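Local atomic coordinates of myosin-2 (Saccharomyces cerevisiae, PDB entry 6IXO), a protein that moves organelles and other cargo along actin cables as a class V myosin motor, binding receptors on them through its globular tail domain. Residues Phe242-Trp254 / Leu313-Gln326. Numbering follows the deposited sequence.
Sequences FNELIMKRNFLSW and LTPAQLQKLISQYQ. With SO4 (sulfate ion), chain C.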
loop_
_atom_site.group_PDB
_atom_site.type_symbol
_atom_site.label_atom_id
_atom_site.label_comp_id
_atom_site.label_asym_id
_atom_site.label_seq_id
_atom_site.Cartn_x
_atom_site.Cartn_y
_atom_site.Cartn_z
ATOM N N PHE A 242 0.100 15.972 -13.139
ATOM C CA PHE A 242 -0.374 17.343 -13.337
ATOM C C PHE A 242 0.801 18.339 -13.321
ATOM O O PHE A 242 0.911 19.240 -14.177
ATOM C CB PHE A 242 -1.393 17.741 -12.254
ATOM C CG PHE A 242 -1.874 19.172 -12.396
ATOM C CD1 PHE A 242 -2.913 19.486 -13.278
ATOM C CD2 PHE A 242 -1.243 20.217 -11.687
ATOM C CE1 PHE A 242 -3.363 20.830 -13.445
ATOM C CE2 PHE A 242 -1.677 21.580 -11.846
ATOM C CZ PHE A 242 -2.744 21.871 -12.736
ATOM N N ASN A 243 1.665 18.186 -12.327
ATOM C CA ASN A 243 2.770 19.100 -12.156
ATOM C C ASN A 243 3.666 19.049 -13.381
ATOM O O ASN A 243 4.163 20.069 -13.814
ATOM C CB ASN A 243 3.568 18.778 -10.894
ATOM C CG ASN A 243 2.780 19.087 -9.603
ATOM O OD1 ASN A 243 1.749 19.776 -9.635
ATOM N ND2 ASN A 243 3.301 18.627 -8.468
ATOM N N GLU A 244 3.865 17.872 -13.956
ATOM C CA GLU A 244 4.695 17.800 -15.168
ATOM C C GLU A 244 3.988 18.481 -16.315
ATOM O O GLU A 244 4.610 19.223 -17.105
ATOM C CB GLU A 244 5.012 16.349 -15.547
ATOM C CG GLU A 244 5.997 15.667 -14.555
ATOM C CD GLU A 244 7.370 16.314 -14.568
ATOM O OE1 GLU A 244 7.823 16.802 -15.641
ATOM O OE2 GLU A 244 8.004 16.356 -13.496
ATOM N N LEU A 245 2.691 18.216 -16.436
ATOM C CA LEU A 245 1.945 18.796 -17.524
ATOM C C LEU A 245 1.969 20.313 -17.463
ATOM O O LEU A 245 2.144 20.987 -18.472
ATOM C CB LEU A 245 0.495 18.299 -17.496
ATOM C CG LEU A 245 0.298 16.912 -18.051
ATOM C CD1 LEU A 245 -1.064 16.322 -17.507
ATOM C CD2 LEU A 245 0.260 16.975 -19.579
ATOM N N ILE A 246 1.794 20.875 -16.274
ATOM C CA ILE A 246 1.574 22.323 -16.239
ATOM C C ILE A 246 2.869 23.125 -16.526
ATOM O O ILE A 246 2.817 24.333 -16.848
ATOM C CB ILE A 246 0.968 22.767 -14.868
ATOM C CG1 ILE A 246 0.301 24.148 -15.047
ATOM C CG2 ILE A 246 2.028 22.684 -13.709
ATOM C CD1 ILE A 246 -0.572 24.593 -13.927
ATOM N N MET A 247 4.022 22.466 -16.417
ATOM C CA MET A 247 5.298 23.148 -16.773
ATOM C C MET A 247 5.597 23.155 -18.274
ATOM O O MET A 247 6.503 23.840 -18.725
ATOM C CB MET A 247 6.465 22.471 -16.054
ATOM C CG MET A 247 6.389 22.569 -14.543
ATOM S SD MET A 247 7.924 22.034 -13.726
ATOM C CE MET A 247 7.785 20.255 -13.928
ATOM N N LYS A 248 4.873 22.358 -19.061
ATOM C CA LYS A 248 5.313 22.154 -20.433
ATOM C C LYS A 248 4.813 23.285 -21.327
ATOM O O LYS A 248 3.628 23.582 -21.358
ATOM C CB LYS A 248 4.841 20.791 -20.961
ATOM C CG LYS A 248 5.615 19.647 -20.230
ATOM C CD LYS A 248 5.218 18.279 -20.761
ATOM C CE LYS A 248 5.953 17.178 -19.970
ATOM N NZ LYS A 248 7.396 17.109 -20.320
ATOM N N ARG A 249 5.732 23.941 -22.009
ATOM C CA ARG A 249 5.361 25.156 -22.744
ATOM C C ARG A 249 5.264 24.940 -24.227
ATOM O O ARG A 249 4.718 25.780 -24.985
ATOM C CB ARG A 249 6.369 26.282 -22.423
ATOM C CG ARG A 249 6.203 26.697 -20.995
ATOM C CD ARG A 249 7.170 27.732 -20.574
ATOM N NE ARG A 249 6.771 29.016 -21.124
ATOM C CZ ARG A 249 7.132 30.172 -20.585
ATOM N NH1 ARG A 249 6.749 31.318 -21.140
ATOM N NH2 ARG A 249 7.878 30.167 -19.483
ATOM N N ASN A 250 5.762 23.812 -24.696
ATOM C CA ASN A 250 5.584 23.617 -26.150
ATOM C C ASN A 250 5.008 22.216 -26.397
ATOM O O ASN A 250 5.609 21.402 -27.104
ATOM C CB ASN A 250 6.921 23.824 -26.876
ATOM C CG ASN A 250 6.795 23.671 -28.367
ATOM O OD1 ASN A 250 5.717 23.869 -28.920
ATOM N ND2 ASN A 250 7.890 23.303 -29.028
ATOM N N PHE A 251 3.842 21.933 -25.806
ATOM C CA PHE A 251 3.412 20.548 -25.684
ATOM C C PHE A 251 1.905 20.393 -25.590
ATOM O O PHE A 251 1.328 19.465 -26.157
ATOM C CB PHE A 251 4.085 19.965 -24.434
ATOM C CG PHE A 251 3.800 18.507 -24.174
ATOM C CD1 PHE A 251 4.555 17.514 -24.791
ATOM C CD2 PHE A 251 2.817 18.131 -23.248
ATOM C CE1 PHE A 251 4.322 16.160 -24.501
ATOM C CE2 PHE A 251 2.603 16.788 -22.937
ATOM C CZ PHE A 251 3.368 15.805 -23.565
ATOM N N LEU A 252 1.274 21.281 -24.839
ATOM C CA LEU A 252 -0.163 21.172 -24.583
ATOM C C LEU A 252 -0.912 21.616 -25.844
ATOM O O LEU A 252 -0.615 22.655 -26.400
ATOM C CB LEU A 252 -0.564 22.035 -23.386
ATOM C CG LEU A 252 0.261 21.791 -22.093
ATOM C CD1 LEU A 252 0.013 22.944 -21.172
ATOM C CD2 LEU A 252 -0.246 20.459 -21.474
ATOM N N SER A 253 -1.831 20.780 -26.305
ATOM C CA SER A 253 -2.492 20.960 -27.594
ATOM C C SER A 253 -3.762 20.117 -27.567
ATOM O O SER A 253 -3.953 19.267 -26.665
ATOM C CB SER A 253 -1.615 20.504 -28.749
ATOM O OG SER A 253 -1.448 19.078 -28.717
ATOM N N TRP A 254 -4.608 20.332 -28.553
ATOM C CA TRP A 254 -5.788 19.503 -28.675
ATOM C C TRP A 254 -5.444 18.012 -28.797
ATOM O O TRP A 254 -6.032 17.148 -28.090
ATOM C CB TRP A 254 -6.622 19.963 -29.886
ATOM C CG TRP A 254 -7.860 19.130 -30.044
ATOM C CD1 TRP A 254 -9.106 19.392 -29.512
ATOM C CD2 TRP A 254 -7.980 17.897 -30.774
ATOM N NE1 TRP A 254 -9.984 18.378 -29.859
ATOM C CE2 TRP A 254 -9.321 17.445 -30.619
ATOM C CE3 TRP A 254 -7.091 17.121 -31.525
ATOM C CZ2 TRP A 254 -9.798 16.258 -31.222
ATOM C CZ3 TRP A 254 -7.567 15.932 -32.113
ATOM C CH2 TRP A 254 -8.905 15.514 -31.950
ATOM N N LEU A 313 -9.369 23.278 -10.531
ATOM C CA LEU A 313 -8.211 24.035 -10.967
ATOM C C LEU A 313 -8.391 25.479 -10.540
ATOM O O LEU A 313 -9.497 26.000 -10.597
ATOM C CB LEU A 313 -8.029 23.933 -12.476
ATOM C CG LEU A 313 -7.849 22.514 -13.035
ATOM C CD1 LEU A 313 -7.587 22.614 -14.563
ATOM C CD2 LEU A 313 -6.678 21.826 -12.352
ATOM N N THR A 314 -7.314 26.115 -10.092
ATOM C CA THR A 314 -7.373 27.520 -9.691
ATOM C C THR A 314 -7.289 28.419 -10.910
ATOM O O THR A 314 -6.837 27.986 -11.965
ATOM C CB THR A 314 -6.226 27.876 -8.775
ATOM O OG1 THR A 314 -5.023 27.715 -9.534
ATOM C CG2 THR A 314 -6.201 26.921 -7.491
ATOM N N PRO A 315 -7.692 29.683 -10.770
ATOM C CA PRO A 315 -7.530 30.534 -11.951
ATOM C C PRO A 315 -6.069 30.624 -12.448
ATOM O O PRO A 315 -5.851 30.667 -13.670
ATOM C CB PRO A 315 -8.038 31.892 -11.466
ATOM C CG PRO A 315 -9.041 31.569 -10.440
ATOM C CD PRO A 315 -8.424 30.374 -9.694
ATOM N N ALA A 316 -5.092 30.632 -11.537
ATOM C CA ALA A 316 -3.691 30.722 -11.965
ATOM C C ALA A 316 -3.298 29.475 -12.759
ATOM O O ALA A 316 -2.495 29.550 -13.687
ATOM C CB ALA A 316 -2.755 30.909 -10.754
ATOM N N GLN A 317 -3.832 28.315 -12.369
ATOM C CA GLN A 317 -3.591 27.086 -13.127
ATOM C C GLN A 317 -4.263 27.126 -14.498
ATOM O O GLN A 317 -3.661 26.706 -15.487
ATOM C CB GLN A 317 -4.079 25.850 -12.361
ATOM C CG GLN A 317 -3.224 25.593 -11.095
ATOM C CD GLN A 317 -3.865 24.583 -10.133
ATOM O OE1 GLN A 317 -5.085 24.436 -10.099
ATOM N NE2 GLN A 317 -3.033 23.918 -9.328
ATOM N N LEU A 318 -5.511 27.574 -14.542
ATOM C CA LEU A 318 -6.201 27.773 -15.825
ATOM C C LEU A 318 -5.353 28.657 -16.726
ATOM O O LEU A 318 -5.210 28.402 -17.929
ATOM C CB LEU A 318 -7.574 28.421 -15.626
ATOM C CG LEU A 318 -8.589 27.546 -14.897
ATOM C CD1 LEU A 318 -9.917 28.266 -14.733
ATOM C CD2 LEU A 318 -8.778 26.242 -15.633
ATOM N N GLN A 319 -4.789 29.712 -16.141
ATOM C CA GLN A 319 -4.057 30.670 -16.967
ATOM C C GLN A 319 -2.785 30.067 -17.556
ATOM O O GLN A 319 -2.488 30.305 -18.716
ATOM C CB GLN A 319 -3.704 31.922 -16.167
ATOM C CG GLN A 319 -2.922 32.935 -16.986
ATOM C CD GLN A 319 -2.557 34.135 -16.161
ATOM O OE1 GLN A 319 -2.357 34.016 -14.961
ATOM N NE2 GLN A 319 -2.491 35.304 -16.786
ATOM N N LYS A 320 -2.017 29.326 -16.746
ATOM C CA LYS A 320 -0.811 28.659 -17.249
ATOM C C LYS A 320 -1.138 27.706 -18.378
ATOM O O LYS A 320 -0.437 27.639 -19.380
ATOM C CB LYS A 320 -0.103 27.854 -16.142
ATOM C CG LYS A 320 0.608 28.671 -15.104
ATOM C CD LYS A 320 1.814 29.390 -15.673
ATOM C CE LYS A 320 2.409 30.337 -14.634
ATOM N NZ LYS A 320 3.673 30.932 -15.102
ATOM N N LEU A 321 -2.184 26.917 -18.176
ATOM C CA LEU A 321 -2.541 25.902 -19.157
ATOM C C LEU A 321 -3.009 26.561 -20.448
ATOM O O LEU A 321 -2.583 26.168 -21.537
ATOM C CB LEU A 321 -3.630 24.996 -18.620
ATOM C CG LEU A 321 -3.152 24.117 -17.446
ATOM C CD1 LEU A 321 -4.353 23.447 -16.809
ATOM C CD2 LEU A 321 -2.154 23.072 -17.934
ATOM N N ILE A 322 -3.900 27.542 -20.305
ATOM C CA ILE A 322 -4.406 28.256 -21.484
ATOM C C ILE A 322 -3.294 29.045 -22.180
ATOM O O ILE A 322 -3.237 29.058 -23.428
ATOM C CB ILE A 322 -5.554 29.223 -21.118
ATOM C CG1 ILE A 322 -6.776 28.419 -20.694
ATOM C CG2 ILE A 322 -5.921 30.170 -22.352
ATOM C CD1 ILE A 322 -7.836 29.225 -20.021
ATOM N N SER A 323 -2.423 29.724 -21.413
ATOM C CA SER A 323 -1.435 30.580 -22.090
ATOM C C SER A 323 -0.373 29.696 -22.742
ATOM O O SER A 323 0.288 30.118 -23.647
ATOM C CB SER A 323 -0.784 31.594 -21.139
ATOM O OG SER A 323 -0.254 30.931 -20.009
ATOM N N GLN A 324 -0.219 28.455 -22.273
ATOM C CA GLN A 324 0.758 27.543 -22.888
ATOM C C GLN A 324 0.179 26.615 -23.949
ATOM O O GLN A 324 0.898 25.801 -24.527
ATOM C CB GLN A 324 1.425 26.679 -21.772
ATOM C CG GLN A 324 2.327 27.589 -20.901
ATOM C CD GLN A 324 2.734 26.896 -19.599
ATOM O OE1 GLN A 324 2.702 25.658 -19.498
ATOM N NE2 GLN A 324 3.111 27.692 -18.614
ATOM N N TYR A 325 -1.125 26.704 -24.166
ATOM C CA TYR A 325 -1.801 25.878 -25.174
ATOM C C TYR A 325 -1.204 26.072 -26.575
ATOM O O TYR A 325 -1.042 27.203 -27.007
ATOM C CB TYR A 325 -3.281 26.234 -25.220
ATOM C CG TYR A 325 -4.090 25.423 -26.217
ATOM C CD1 TYR A 325 -4.502 24.140 -25.914
ATOM C CD2 TYR A 325 -4.481 25.980 -27.447
ATOM C CE1 TYR A 325 -5.288 23.390 -26.819
ATOM C CE2 TYR A 325 -5.228 25.250 -28.351
ATOM C CZ TYR A 325 -5.652 23.963 -28.012
ATOM O OH TYR A 325 -6.388 23.276 -28.927
ATOM N N GLN A 326 -0.882 25.004 -27.296
ATOM C CA GLN A 326 -0.265 25.212 -28.637
ATOM C C GLN A 326 -1.258 24.924 -29.773
ATOM O O GLN A 326 -1.629 23.775 -29.978
ATOM C CB GLN A 326 0.952 24.310 -28.821
ATOM C CG GLN A 326 2.134 24.685 -27.910
ATOM C CD GLN A 326 2.688 26.067 -28.225
ATOM O OE1 GLN A 326 2.966 26.376 -29.375
ATOM N NE2 GLN A 326 2.828 26.906 -27.204
HETATM S S SO4 C . 7.317 33.217 -18.108
HETATM O O1 SO4 C . 7.361 34.427 -17.291
HETATM O O2 SO4 C . 7.753 33.521 -19.468
HETATM O O3 SO4 C . 8.191 32.202 -17.531
HETATM O O4 SO4 C . 5.952 32.700 -18.145
HETATM O O HOH W 1 -3.937 22.267 -30.657
#
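Phe-242 meets Leu-313 and Gln-317, while Ile-246 and Leu-252 meet Leu-321, in the all-helical DIL region of the cargo-binding tail. The end of helix 223-247 (242-247) and helix 315-323 pass 9.9 Å apart, axes at 53°. The side toward the helices is tight and mostly apolar, with the Gln-317 amide against the Phe-242 ring. Leu-321 CD2 sits 3.9 Å from both Ile-246 CG1 and Leu-252 CD1. With its ring swung anti to the backbone N (chi1 178°), Phe-242 brings CE1 to 3.6 Å from Leu-313 CD2. Helix 284-294 backs this core, touching Phe-242 and Leu-252. Gln-317 forms a capping box with Thr-314 at the helix start. Its OE1 accepts from Thr-314 N, and its NE2 binds Ile-368 O. Replacing Gln-317 by alanine is likely to leave Thr-314 N and Ile-368 O without these partners and to open a gap beside Phe-242. The far side is looser and more polar, with Arg-249, Asn-250 and Trp-254 exposed. Arg-249 CG lies 3.7 Å from Gln-324 CD. Its guanidinium grips a sulfate, probably from the crystallisation liquor, through NH1 and NH2. One water accepts from Trp-254 N and donates to Tyr-325 OH, which also bonds Glu-331, and to Gln-326 O at 2.8 Å from the water oxygen.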